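PDB 6N39: dephospho-CoA kinase from Mycobacterium paratuberculosis, which probably catalyses the ATP-dependent phosphorylation of the 3'-hydroxyl group of dephosphocoenzyme A, the final step in the biosynthesis of coenzyme A. Local coordinates for residues S23-S26 with S27-A30; N92-V95 with H96-G100; A108-P111 with A112-V116; Q195-N199 with E200-P204. All coordinates share one frame; numbering follows the deposited sequence.

Contact 1: S23-S26 with S27-A30; sequences SALS and SAFA. With ACT (acetate ion), chain B.
L25 and F29, one helical turn apart, make the main side-chain contact between 23-26 and 27-30. CD1 of L25 sits over one face of the F29 ring, 4.0 Å from the ring centroid and 30° off its normal, a CH-pi contact displaced toward the rim so that F29 CE2 is the nearest ring atom, 3.5 Å from L25 CD1. L25 carries CG anti to its backbone N (chi1 173°) and F29 carries its ring beside its own (chi1 -76°); with these settings the leucine methyl and the ring meet on one side of the helix. Beneath them runs a regular chain of i to i+4 bonds, from S27 N to S23 O, A28 N to A24 O, F29 N to L25 O (2.9 Å) and A30 N to S26 O. At the start of the helix an acetate, probably from the crystallisation liquor, accepts a bond from S23 N to its OXT at 3.2 Å; S23 OG adds a weak one, and G21 N also binds the ion. Farther out, A194 of helix 187-210 touches L25, A28 and F29, while L25 and S26 rest on L14 of strand 10-16. S23 and A24 belong to the predicted ATP site, and the acetate at the helix N-terminus is consistent with an anion-binding P-loop (Walker A), whose strand-loop-helix motif this helix completes.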
ATOM      1  N   SER A  23      -3.392 -17.578  11.978  1.00 47.77           N
ATOM      2  CA  SER A  23      -4.348 -18.555  11.456  1.00 56.15           C
ATOM      3  C   SER A  23      -5.760 -18.289  11.962  1.00 49.20           C
ATOM      4  O   SER A  23      -6.732 -18.464  11.219  1.00 48.24           O
ATOM      5  CB  SER A  23      -3.912 -19.974  11.836  1.00 57.15           C
ATOM      6  OG  SER A  23      -2.761 -20.341  11.102  1.00 74.43           O
ATOM      7  N   ALA A  24      -5.892 -17.874  13.224  1.00 43.92           N
ATOM      8  CA  ALA A  24      -7.204 -17.508  13.751  1.00 51.53           C
ATOM      9  C   ALA A  24      -7.806 -16.331  12.985  1.00 48.37           C
ATOM     10  O   ALA A  24      -9.004 -16.323  12.678  1.00 47.25           O
ATOM     11  CB  ALA A  24      -7.093 -17.187  15.242  1.00 44.22           C
ATOM     12  N   LEU A  25      -6.987 -15.332  12.647  1.00 45.33           N
ATOM     13  CA  LEU A  25      -7.524 -14.168  11.949  1.00 43.55           C
ATOM     14  C   LEU A  25      -7.895 -14.531  10.523  1.00 42.57           C
ATOM     15  O   LEU A  25      -8.917 -14.072   9.993  1.00 41.12           O
ATOM     16  CB  LEU A  25      -6.511 -13.019  11.978  1.00 37.80           C
ATOM     17  CG  LEU A  25      -6.851 -11.775  11.147  1.00 40.46           C
ATOM     18  CD1 LEU A  25      -8.251 -11.223  11.486  1.00 37.62           C
ATOM     19  CD2 LEU A  25      -5.813 -10.700  11.370  1.00 37.94           C
ATOM     20  N   SER A  26      -7.068 -15.359   9.890  1.00 39.97           N
ATOM     21  CA  SER A  26      -7.393 -15.904   8.581  1.00 40.76           C
ATOM     22  C   SER A  26      -8.754 -16.602   8.600  1.00 42.48           C
ATOM     23  O   SER A  26      -9.593 -16.386   7.721  1.00 41.85           O
ATOM     24  CB  SER A  26      -6.274 -16.869   8.171  1.00 48.81           C
ATOM     25  OG  SER A  26      -6.557 -17.498   6.949  1.00 59.15           O
ATOM     26  N   SER A  27      -8.990 -17.447   9.605  1.00 37.26           N
ATOM     27  CA  SER A  27     -10.278 -18.122   9.702  1.00 39.38           C
ATOM     28  C   SER A  27     -11.415 -17.125   9.909  1.00 44.63           C
ATOM     29  O   SER A  27     -12.502 -17.298   9.350  1.00 43.77           O
ATOM     30  CB  SER A  27     -10.242 -19.153  10.830  1.00 42.58           C
ATOM     31  OG  SER A  27     -11.529 -19.704  11.056  1.00 54.98           O
ATOM     32  N   ALA A  28     -11.186 -16.082  10.712  1.00 41.00           N
ATOM     33  CA  ALA A  28     -12.214 -15.058  10.924  1.00 42.69           C
ATOM     34  C   ALA A  28     -12.598 -14.367   9.610  1.00 42.03           C
ATOM     35  O   ALA A  28     -13.794 -14.164   9.310  1.00 44.19           O
ATOM     36  CB  ALA A  28     -11.712 -14.041  11.952  1.00 36.74           C
ATOM     37  N   PHE A  29     -11.594 -14.025   8.793  1.00 34.49           N
ATOM     38  CA  PHE A  29     -11.909 -13.438   7.489  1.00 32.56           C
ATOM     39  C   PHE A  29     -12.625 -14.450   6.596  1.00 38.69           C
ATOM     40  O   PHE A  29     -13.564 -14.093   5.874  1.00 36.78           O
ATOM     41  CB  PHE A  29     -10.648 -12.903   6.810  1.00 34.46           C
ATOM     42  CG  PHE A  29     -10.161 -11.596   7.376  1.00 36.15           C
ATOM     43  CD1 PHE A  29     -11.051 -10.563   7.650  1.00 40.63           C
ATOM     44  CD2 PHE A  29      -8.808 -11.400   7.637  1.00 39.66           C
ATOM     45  CE1 PHE A  29     -10.601  -9.351   8.171  1.00 38.72           C
ATOM     46  CE2 PHE A  29      -8.352 -10.194   8.153  1.00 39.10           C
ATOM     47  CZ  PHE A  29      -9.247  -9.176   8.429  1.00 37.17           C
ATOM     48  N   ALA A  30     -12.223 -15.728   6.655  1.00 36.07           N
ATOM     49  CA  ALA A  30     -12.927 -16.748   5.875  1.00 40.11           C
ATOM     50  C   ALA A  30     -14.392 -16.846   6.290  1.00 40.13           C
ATOM     51  O   ALA A  30     -15.270 -17.131   5.466  1.00 39.37           O
ATOM     52  CB  ALA A  30     -12.244 -18.112   6.030  1.00 38.09           C
TER
HETATM   53  C   ACT B 501      -0.817 -18.332  14.506  1.00 65.35           C
HETATM   54  O   ACT B 501      -0.068 -17.615  15.234  1.00 77.02           O
HETATM   55  OXT ACT B 501      -0.659 -18.648  13.287  1.00 61.27           O
HETATM   56  CH3 ACT B 501      -2.125 -18.918  15.185  1.00 51.90           C

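Contact 2: N92-V95 with H96-G100; sequences NGIV and HPLVG
N92 and H96 stack flat against each other one turn apart on helix 87-109. The amide and imidazole planes differ by only 17°, with N92 CG 3.6 Å from H96 CE1, and N92 CB lies over the ring face as a CH-pi donor, 4.0 Å from the centroid. Both residues hold CG beside the backbone N (chi1 -70° in each), and with this shared torsion the side chains leave the helix in parallel. The apolar contacts are thinner: V95 CG1 meets V99 CG2 at 3.9 Å, and I94 CG2 approaches L98 CD1 at 4.4 Å. I94 also reaches A56 and L57 of helix 52-61. Among the backbone bonds, H96 N donates to N92 O and V99 N to V95 O at 3.0 Å. Between them the pattern is broken, because P97 N has no hydrogen; the carbonyl of G93 faces the proline ring instead, its O 3.2 Å from P97 CD. L98 N to I94 O is likewise opened, to 4.0 Å. The helix is kinked there yet carries on, with G100 N bonded to H96 O. The arrangement is a mid-helix proline kink in a largely exposed part of the kinase domain, with an i to i+4 amide-imidazole stack beside it.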
ATOM      1  N   ASN A  92      12.823 -27.141  -5.067  1.00 79.90           N
ATOM      2  CA  ASN A  92      11.984 -26.018  -5.482  1.00 76.34           C
ATOM      3  C   ASN A  92      11.414 -26.237  -6.878  1.00 68.09           C
ATOM      4  O   ASN A  92      10.231 -25.986  -7.112  1.00 64.46           O
ATOM      5  CB  ASN A  92      12.775 -24.710  -5.436  1.00 83.59           C
ATOM      6  CG  ASN A  92      13.099 -24.265  -4.023  1.00 89.66           C
ATOM      7  OD1 ASN A  92      12.700 -24.903  -3.047  1.00 83.41           O
ATOM      8  ND2 ASN A  92      13.837 -23.163  -3.908  1.00 99.54           N
ATOM      9  N   GLY A  93      12.238 -26.695  -7.822  1.00 76.00           N
ATOM     10  CA  GLY A  93      11.729 -26.959  -9.159  1.00 77.14           C
ATOM     11  C   GLY A  93      10.592 -27.958  -9.162  1.00 72.10           C
ATOM     12  O   GLY A  93       9.727 -27.921 -10.044  1.00 70.34           O
ATOM     13  N   ILE A  94      10.572 -28.858  -8.178  1.00 69.97           N
ATOM     14  CA  ILE A  94       9.453 -29.791  -8.061  1.00 69.85           C
ATOM     15  C   ILE A  94       8.246 -29.119  -7.413  1.00 66.71           C
ATOM     16  O   ILE A  94       7.119 -29.207  -7.918  1.00 68.70           O
ATOM     17  CB  ILE A  94       9.881 -31.043  -7.277  1.00 72.67           C
ATOM     18  CG1 ILE A  94      10.824 -31.900  -8.120  1.00 76.37           C
ATOM     19  CG2 ILE A  94       8.652 -31.831  -6.836  1.00 72.18           C
ATOM     20  CD1 ILE A  94      11.286 -33.163  -7.424  1.00 80.00           C
ATOM     21  N   VAL A  95       8.463 -28.429  -6.295  1.00 67.33           N
ATOM     22  CA  VAL A  95       7.354 -28.053  -5.422  1.00 58.60           C
ATOM     23  C   VAL A  95       6.697 -26.754  -5.880  1.00 63.46           C
ATOM     24  O   VAL A  95       5.466 -26.641  -5.890  1.00 55.86           O
ATOM     25  CB  VAL A  95       7.841 -27.957  -3.964  1.00 64.09           C
ATOM     26  CG1 VAL A  95       6.774 -27.311  -3.077  1.00 63.74           C
ATOM     27  CG2 VAL A  95       8.204 -29.334  -3.440  1.00 62.55           C
ATOM     28  N   HIS A  96       7.496 -25.751  -6.250  1.00 64.01           N
ATOM     29  CA  HIS A  96       6.926 -24.434  -6.522  1.00 64.65           C
ATOM     30  C   HIS A  96       5.956 -24.423  -7.702  1.00 57.18           C
ATOM     31  O   HIS A  96       4.908 -23.763  -7.588  1.00 52.38           O
ATOM     32  CB  HIS A  96       8.051 -23.405  -6.711  1.00 72.31           C
ATOM     33  CG  HIS A  96       8.792 -23.082  -5.445  1.00 84.76           C
ATOM     34  ND1 HIS A  96       9.769 -22.108  -5.377  1.00 89.74           N
ATOM     35  CD2 HIS A  96       8.704 -23.608  -4.200  1.00 83.32           C
ATOM     36  CE1 HIS A  96      10.249 -22.051  -4.148  1.00 89.59           C
ATOM     37  NE2 HIS A  96       9.618 -22.950  -3.412  1.00 85.05           N
ATOM     38  N   PRO A  97       6.210 -25.102  -8.828  1.00 56.57           N
ATOM     39  CA  PRO A  97       5.183 -25.112  -9.885  1.00 53.56           C
ATOM     40  C   PRO A  97       3.881 -25.754  -9.442  1.00 57.42           C
ATOM     41  O   PRO A  97       2.805 -25.300  -9.847  1.00 57.53           O
ATOM     42  CB  PRO A  97       5.853 -25.894 -11.020  1.00 57.71           C
ATOM     43  CG  PRO A  97       7.335 -25.721 -10.775  1.00 60.73           C
ATOM     44  CD  PRO A  97       7.465 -25.732  -9.280  1.00 59.08           C
ATOM     45  N   LEU A  98       3.946 -26.797  -8.608  1.00 56.74           N
ATOM     46  CA  LEU A  98       2.726 -27.434  -8.123  1.00 51.83           C
ATOM     47  C   LEU A  98       1.937 -26.488  -7.228  1.00 52.77           C
ATOM     48  O   LEU A  98       0.702 -26.421  -7.320  1.00 53.35           O
ATOM     49  CB  LEU A  98       3.071 -28.723  -7.379  1.00 49.63           C
ATOM     50  CG  LEU A  98       3.832 -29.776  -8.187  1.00 56.96           C
ATOM     51  CD1 LEU A  98       4.357 -30.863  -7.276  1.00 58.50           C
ATOM     52  CD2 LEU A  98       2.934 -30.365  -9.258  1.00 58.01           C
ATOM     53  N   VAL A  99       2.639 -25.739  -6.371  1.00 54.19           N
ATOM     54  CA  VAL A  99       1.987 -24.723  -5.547  1.00 50.97           C
ATOM     55  C   VAL A  99       1.341 -23.656  -6.425  1.00 52.24           C
ATOM     56  O   VAL A  99       0.207 -23.231  -6.176  1.00 46.62           O
ATOM     57  CB  VAL A  99       2.995 -24.104  -4.564  1.00 46.11           C
ATOM     58  CG1 VAL A  99       2.347 -22.958  -3.807  1.00 45.02           C
ATOM     59  CG2 VAL A  99       3.512 -25.154  -3.595  1.00 52.83           C
ATOM     60  N   GLY A 100       2.061 -23.192  -7.451  1.00 50.69           N
ATOM     61  CA  GLY A 100       1.497 -22.188  -8.343  1.00 53.88           C
ATOM     62  C   GLY A 100       0.248 -22.677  -9.050  1.00 50.62           C
ATOM     63  O   GLY A 100      -0.751 -21.955  -9.149  1.00 52.03           O
TER

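Contact 3: A108-P111 with A112-V116; sequences ASVP and ADSVV
V110 and P111 meet S114 where the chain turns from helix 87-109 into strand 115-119. Ahead of them S109 OG turns back to bond I106 O. V110 has left the helical conformation. Its CG2 branch, set between the backbone N and the carbonyl carbon, faces the serine hydroxyl, with V110 CG2 3.7 Å from S114 OG; the same side chain touches V35 of strand 35-38, as does that of S114.

P111 supplies the acceptor of the turn. Its carbonyl oxygen takes two bonds from one residue: S114 OG donates to P111 O at 2.6 Å, and S114 N donates to P111 O at 3.1 Å. Both arrive from the same face of the carbonyl plane. The hydroxyl is tilted 24° from that plane, whereas the amide stands well above it, 54° out and off the lone pairs. S114 holds OG beside its own backbone N (chi1 -65°), which lets hydroxyl and amide grip one oxygen together. Two polar atoms also come close to the proline ring: P111 CD lies 3.7 Å from S114 OG, and P111 CB lies 3.3 Å from D113 OD1.

Beyond the turn V115 pairs through its backbone with V35, and V116 with L10 and I12, so the chain passes straight into the parallel sheet. The arrangement is a type I beta turn from P111 to S114, reinforced by the serine hydroxyl, in a helix-to-strand connection of the P-loop kinase fold.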
ATOM      1  N   ALA A 108      -9.402 -19.770  -9.689  1.00 51.80           N
ATOM      2  CA  ALA A 108     -10.370 -19.987 -10.757  1.00 54.49           C
ATOM      3  C   ALA A 108     -11.670 -20.609 -10.255  1.00 57.76           C
ATOM      4  O   ALA A 108     -12.684 -20.534 -10.953  1.00 64.39           O
ATOM      5  CB  ALA A 108      -9.763 -20.872 -11.850  1.00 58.50           C
ATOM      6  N   SER A 109     -11.667 -21.218  -9.073  1.00 50.94           N
ATOM      7  CA  SER A 109     -12.833 -21.949  -8.588  1.00 57.82           C
ATOM      8  C   SER A 109     -13.763 -21.124  -7.698  1.00 63.70           C
ATOM      9  O   SER A 109     -14.800 -21.644  -7.272  1.00 63.73           O
ATOM     10  CB  SER A 109     -12.386 -23.191  -7.814  1.00 61.23           C
ATOM     11  OG  SER A 109     -11.857 -22.818  -6.551  1.00 75.15           O
ATOM     12  N   VAL A 110     -13.431 -19.874  -7.398  1.00 56.53           N
ATOM     13  CA  VAL A 110     -14.221 -19.090  -6.447  1.00 54.86           C
ATOM     14  C   VAL A 110     -15.011 -18.022  -7.193  1.00 50.37           C
ATOM     15  O   VAL A 110     -14.674 -17.700  -8.339  1.00 47.62           O
ATOM     16  CB  VAL A 110     -13.321 -18.441  -5.383  1.00 52.75           C
ATOM     17  CG1 VAL A 110     -12.619 -19.513  -4.548  1.00 55.81           C
ATOM     18  CG2 VAL A 110     -12.321 -17.524  -6.061  1.00 47.04           C
ATOM     19  N   PRO A 111     -16.050 -17.441  -6.585  1.00 52.39           N
ATOM     20  CA  PRO A 111     -16.778 -16.347  -7.240  1.00 52.31           C
ATOM     21  C   PRO A 111     -15.856 -15.224  -7.694  1.00 46.46           C
ATOM     22  O   PRO A 111     -14.853 -14.909  -7.050  1.00 50.54           O
ATOM     23  CB  PRO A 111     -17.742 -15.868  -6.149  1.00 52.13           C
ATOM     24  CG  PRO A 111     -18.022 -17.125  -5.355  1.00 52.79           C
ATOM     25  CD  PRO A 111     -16.697 -17.853  -5.324  1.00 52.27           C
ATOM     26  N   ALA A 112     -16.229 -14.599  -8.813  1.00 44.29           N
ATOM     27  CA  ALA A 112     -15.394 -13.563  -9.409  1.00 44.49           C
ATOM     28  C   ALA A 112     -15.291 -12.321  -8.532  1.00 48.90           C
ATOM     29  O   ALA A 112     -14.300 -11.591  -8.624  1.00 46.02           O
ATOM     30  CB  ALA A 112     -15.932 -13.184 -10.788  1.00 51.10           C
ATOM     31  N   ASP A 113     -16.292 -12.058  -7.680  1.00 39.75           N
ATOM     32  CA  ASP A 113     -16.238 -10.902  -6.789  1.00 44.24           C
ATOM     33  C   ASP A 113     -15.446 -11.166  -5.507  1.00 44.75           C
ATOM     34  O   ASP A 113     -15.506 -10.345  -4.588  1.00 40.92           O
ATOM     35  CB  ASP A 113     -17.657 -10.430  -6.429  1.00 44.71           C
ATOM     36  CG  ASP A 113     -18.417 -11.438  -5.563  1.00 49.29           C
ATOM     37  OD1 ASP A 113     -18.066 -12.636  -5.576  1.00 50.03           O
ATOM     38  OD2 ASP A 113     -19.369 -11.033  -4.873  1.00 44.81           O
ATOM     39  N   SER A 114     -14.707 -12.270  -5.427  1.00 42.89           N
ATOM     40  CA  SER A 114     -14.059 -12.651  -4.181  1.00 42.44           C
ATOM     41  C   SER A 114     -12.953 -11.669  -3.796  1.00 44.10           C
ATOM     42  O   SER A 114     -12.349 -10.995  -4.642  1.00 46.12           O
ATOM     43  CB  SER A 114     -13.462 -14.052  -4.300  1.00 44.57           C
ATOM     44  OG  SER A 114     -14.469 -15.025  -4.483  1.00 45.08           O
ATOM     45  N   VAL A 115     -12.684 -11.605  -2.489  1.00 34.61           N
ATOM     46  CA  VAL A 115     -11.479 -10.983  -1.949  1.00 35.15           C
ATOM     47  C   VAL A 115     -10.523 -12.101  -1.554  1.00 42.25           C
ATOM     48  O   VAL A 115     -10.926 -13.053  -0.873  1.00 36.21           O
ATOM     49  CB  VAL A 115     -11.803 -10.089  -0.740  1.00 39.00           C
ATOM     50  CG1 VAL A 115     -10.519  -9.491  -0.179  1.00 37.50           C
ATOM     51  CG2 VAL A 115     -12.854  -9.009  -1.113  1.00 31.89           C
ATOM     52  N   VAL A 116      -9.261 -11.998  -1.972  1.00 35.42           N
ATOM     53  CA  VAL A 116      -8.265 -13.039  -1.721  1.00 40.44           C
ATOM     54  C   VAL A 116      -7.378 -12.575  -0.576  1.00 42.19           C
ATOM     55  O   VAL A 116      -6.744 -11.520  -0.667  1.00 38.73           O
ATOM     56  CB  VAL A 116      -7.425 -13.335  -2.977  1.00 41.60           C
ATOM     57  CG1 VAL A 116      -6.348 -14.391  -2.681  1.00 46.32           C
ATOM     58  CG2 VAL A 116      -8.315 -13.808  -4.111  1.00 50.14           C
TER

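Contact 4: Q195-N199 with E200-P204; sequences QQVWN and ERIVP
The indole of W198 offers one broad face to two branched side chains of the next turn, and each sets a methyl bump on a different part of it. I202 CG2 lies over the six-membered ring, 4.1 Å from its centroid and 29° off the normal, a CH-pi contact. V203 CG2 covers the pyrrole side, 3.5 Å from W198 CD1 and closer still to W198 NE1, at 3.2 Å. Both aliphatic chains cross the indole at about a right angle. W198 CG is anti to the backbone N (chi1 -173°), which swings the indole toward the following turn. I202 CD1 wedges between V197 CG1, 3.8 Å away, and W198 CE3, 3.9 Å away. On another side Q196 and E200 run alongside each other, their end planes 13° apart, with Q196 CG 3.5 Å from E200 OE2. The backbone widens at 200-202: I202 N to V197 O and V203 N to W198 O (2.8 Å) are i to i+5 bonds, whereas R201 N to V197 O is i to i+4. R201 extends away to a salt bridge with D334. P204, whose nitrogen lacks a hydrogen, kinks the helix. This is a pi-type turn (pi-bulge) in helix 187-210, which packs against the central parallel sheet.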
ATOM      1  N   GLN A 195     -14.603  -8.895  11.598  1.00 33.90           N
ATOM      2  CA  GLN A 195     -15.810  -8.545  10.859  1.00 32.72           C
ATOM      3  C   GLN A 195     -16.005  -7.035  10.775  1.00 40.47           C
ATOM      4  O   GLN A 195     -16.587  -6.533   9.808  1.00 32.94           O
ATOM      5  CB  GLN A 195     -17.046  -9.173  11.498  1.00 33.14           C
ATOM      6  CG  GLN A 195     -18.268  -9.058  10.599  1.00 38.10           C
ATOM      7  CD  GLN A 195     -19.511  -9.607  11.245  1.00 54.05           C
ATOM      8  OE1 GLN A 195     -19.996  -9.067  12.243  1.00 55.13           O
ATOM      9  NE2 GLN A 195     -20.041 -10.686  10.682  1.00 56.34           N
ATOM     10  N   GLN A 196     -15.566  -6.305  11.792  1.00 37.48           N
ATOM     11  CA  GLN A 196     -15.610  -4.847  11.749  1.00 43.43           C
ATOM     12  C   GLN A 196     -14.753  -4.313  10.599  1.00 37.34           C
ATOM     13  O   GLN A 196     -15.172  -3.432   9.838  1.00 33.19           O
ATOM     14  CB  GLN A 196     -15.110  -4.327  13.091  1.00 43.28           C
ATOM     15  CG  GLN A 196     -15.700  -3.109  13.658  1.00 62.83           C
ATOM     16  CD  GLN A 196     -15.336  -3.017  15.132  1.00 81.07           C
ATOM     17  OE1 GLN A 196     -14.318  -2.424  15.495  1.00 81.36           O
ATOM     18  NE2 GLN A 196     -16.145  -3.651  15.985  1.00 83.12           N
ATOM     19  N   VAL A 197     -13.538  -4.835  10.476  1.00 32.95           N
ATOM     20  CA  VAL A 197     -12.657  -4.432   9.379  1.00 36.00           C
ATOM     21  C   VAL A 197     -13.239  -4.858   8.035  1.00 36.00           C
ATOM     22  O   VAL A 197     -13.186  -4.108   7.049  1.00 31.28           O
ATOM     23  CB  VAL A 197     -11.250  -5.014   9.601  1.00 39.85           C
ATOM     24  CG1 VAL A 197     -10.448  -4.978   8.314  1.00 42.56           C
ATOM     25  CG2 VAL A 197     -10.548  -4.247  10.715  1.00 38.90           C
ATOM     26  N   TRP A 198     -13.829  -6.052   7.985  1.00 34.73           N
ATOM     27  CA  TRP A 198     -14.506  -6.527   6.782  1.00 34.84           C
ATOM     28  C   TRP A 198     -15.600  -5.564   6.338  1.00 34.61           C
ATOM     29  O   TRP A 198     -15.614  -5.104   5.192  1.00 35.74           O
ATOM     30  CB  TRP A 198     -15.098  -7.915   7.039  1.00 34.75           C
ATOM     31  CG  TRP A 198     -15.650  -8.539   5.803  1.00 32.65           C
ATOM     32  CD1 TRP A 198     -16.948  -8.577   5.407  1.00 36.05           C
ATOM     33  CD2 TRP A 198     -14.897  -9.181   4.773  1.00 31.48           C
ATOM     34  NE1 TRP A 198     -17.061  -9.232   4.205  1.00 35.36           N
ATOM     35  CE2 TRP A 198     -15.811  -9.601   3.789  1.00 32.25           C
ATOM     36  CE3 TRP A 198     -13.537  -9.440   4.588  1.00 30.56           C
ATOM     37  CZ2 TRP A 198     -15.412 -10.284   2.646  1.00 37.52           C
ATOM     38  CZ3 TRP A 198     -13.141 -10.115   3.457  1.00 34.44           C
ATOM     39  CH2 TRP A 198     -14.076 -10.528   2.498  1.00 34.96           C
ATOM     40  N   ASN A 199     -16.532  -5.245   7.242  1.00 33.54           N
ATOM     41  CA  ASN A 199     -17.692  -4.436   6.876  1.00 29.74           C
ATOM     42  C   ASN A 199     -17.309  -2.985   6.614  1.00 41.08           C
ATOM     43  O   ASN A 199     -17.894  -2.335   5.744  1.00 32.58           O
ATOM     44  CB  ASN A 199     -18.745  -4.453   7.985  1.00 34.90           C
ATOM     45  CG  ASN A 199     -19.483  -5.788   8.110  1.00 38.19           C
ATOM     46  OD1 ASN A 199     -19.199  -6.750   7.405  1.00 32.22           O
ATOM     47  ND2 ASN A 199     -20.434  -5.840   9.037  1.00 31.47           N
ATOM     48  N   GLU A 200     -16.392  -2.432   7.401  1.00 34.60           N
ATOM     49  CA  GLU A 200     -16.151  -0.996   7.334  1.00 36.81           C
ATOM     50  C   GLU A 200     -15.076  -0.612   6.324  1.00 31.45           C
ATOM     51  O   GLU A 200     -15.031   0.549   5.904  1.00 38.31           O
ATOM     52  CB  GLU A 200     -15.760  -0.464   8.718  1.00 36.85           C
ATOM     53  CG  GLU A 200     -16.945  -0.411   9.673  1.00 38.82           C
ATOM     54  CD  GLU A 200     -16.522  -0.215  11.132  1.00 50.71           C
ATOM     55  OE1 GLU A 200     -15.379   0.232  11.372  1.00 46.37           O
ATOM     56  OE2 GLU A 200     -17.334  -0.525  12.032  1.00 51.19           O
ATOM     57  N   ARG A 201     -14.230  -1.549   5.913  1.00 31.84           N
ATOM     58  CA  ARG A 201     -13.107  -1.193   5.059  1.00 36.13           C
ATOM     59  C   ARG A 201     -12.972  -2.126   3.856  1.00 33.19           C
ATOM     60  O   ARG A 201     -12.872  -1.661   2.717  1.00 36.27           O
ATOM     61  CB  ARG A 201     -11.811  -1.180   5.878  1.00 37.52           C
ATOM     62  CG  ARG A 201     -10.766  -0.294   5.246  1.00 42.00           C
ATOM     63  CD  ARG A 201      -9.623   0.011   6.162  1.00 37.14           C
ATOM     64  NE  ARG A 201      -8.502   0.507   5.383  1.00 34.71           N
ATOM     65  CZ  ARG A 201      -7.345   0.873   5.910  1.00 42.94           C
ATOM     66  NH1 ARG A 201      -7.170   0.810   7.230  1.00 40.88           N
ATOM     67  NH2 ARG A 201      -6.381   1.323   5.122  1.00 43.03           N
ATOM     68  N   ILE A 202     -13.000  -3.435   4.076  1.00 32.62           N
ATOM     69  CA  ILE A 202     -12.717  -4.356   2.981  1.00 29.82           C
ATOM     70  C   ILE A 202     -13.882  -4.425   2.003  1.00 37.85           C
ATOM     71  O   ILE A 202     -13.681  -4.355   0.784  1.00 40.76           O
ATOM     72  CB  ILE A 202     -12.338  -5.742   3.526  1.00 33.41           C
ATOM     73  CG1 ILE A 202     -10.997  -5.646   4.261  1.00 39.14           C
ATOM     74  CG2 ILE A 202     -12.198  -6.746   2.376  1.00 31.42           C
ATOM     75  CD1 ILE A 202     -10.636  -6.874   5.059  1.00 40.43           C
ATOM     76  N   VAL A 203     -15.120  -4.561   2.510  1.00 31.76           N
ATOM     77  CA  VAL A 203     -16.275  -4.618   1.611  1.00 30.13           C
ATOM     78  C   VAL A 203     -16.361  -3.377   0.723  1.00 38.64           C
ATOM     79  O   VAL A 203     -16.448  -3.527  -0.509  1.00 34.24           O
ATOM     80  CB  VAL A 203     -17.565  -4.869   2.414  1.00 34.36           C
ATOM     81  CG1 VAL A 203     -18.780  -4.484   1.592  1.00 36.46           C
ATOM     82  CG2 VAL A 203     -17.664  -6.351   2.859  1.00 33.97           C
ATOM     83  N   PRO A 204     -16.355  -2.148   1.255  1.00 36.32           N
ATOM     84  CA  PRO A 204     -16.414  -0.986   0.352  1.00 39.47           C
ATOM     85  C   PRO A 204     -15.173  -0.836  -0.525  1.00 37.04           C
ATOM     86  O   PRO A 204     -15.308  -0.399  -1.667  1.00 36.13           O
ATOM     87  CB  PRO A 204     -16.601   0.206   1.309  1.00 33.49           C
ATOM     88  CG  PRO A 204     -16.105  -0.279   2.642  1.00 34.61           C
ATOM     89  CD  PRO A 204     -16.396  -1.748   2.679  1.00 33.83           C
TER

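Overall arrangement
Contacts 1 and 4 are partly buried and contacts 2 and 3 lie at the surface. The helices of contacts 1 and 4 pack together, with F29 CE1 4.0 Å from I202 CD1, and V115 of contact 3 joins that apolar cluster, its CB 4.0 Å from W198 CH2. Contact 2 stands apart, its centre about 34 Å from that of contact 4, although it shares helix 87-109 with contact 3. Chemistry follows place: the partly buried pair relies on methyls over aromatic faces, contact 2 stacks an amide on an imidazole, and contact 3 depends on hydrogen bonds to one carbonyl. Only contact 1 includes residues of the predicted ATP site.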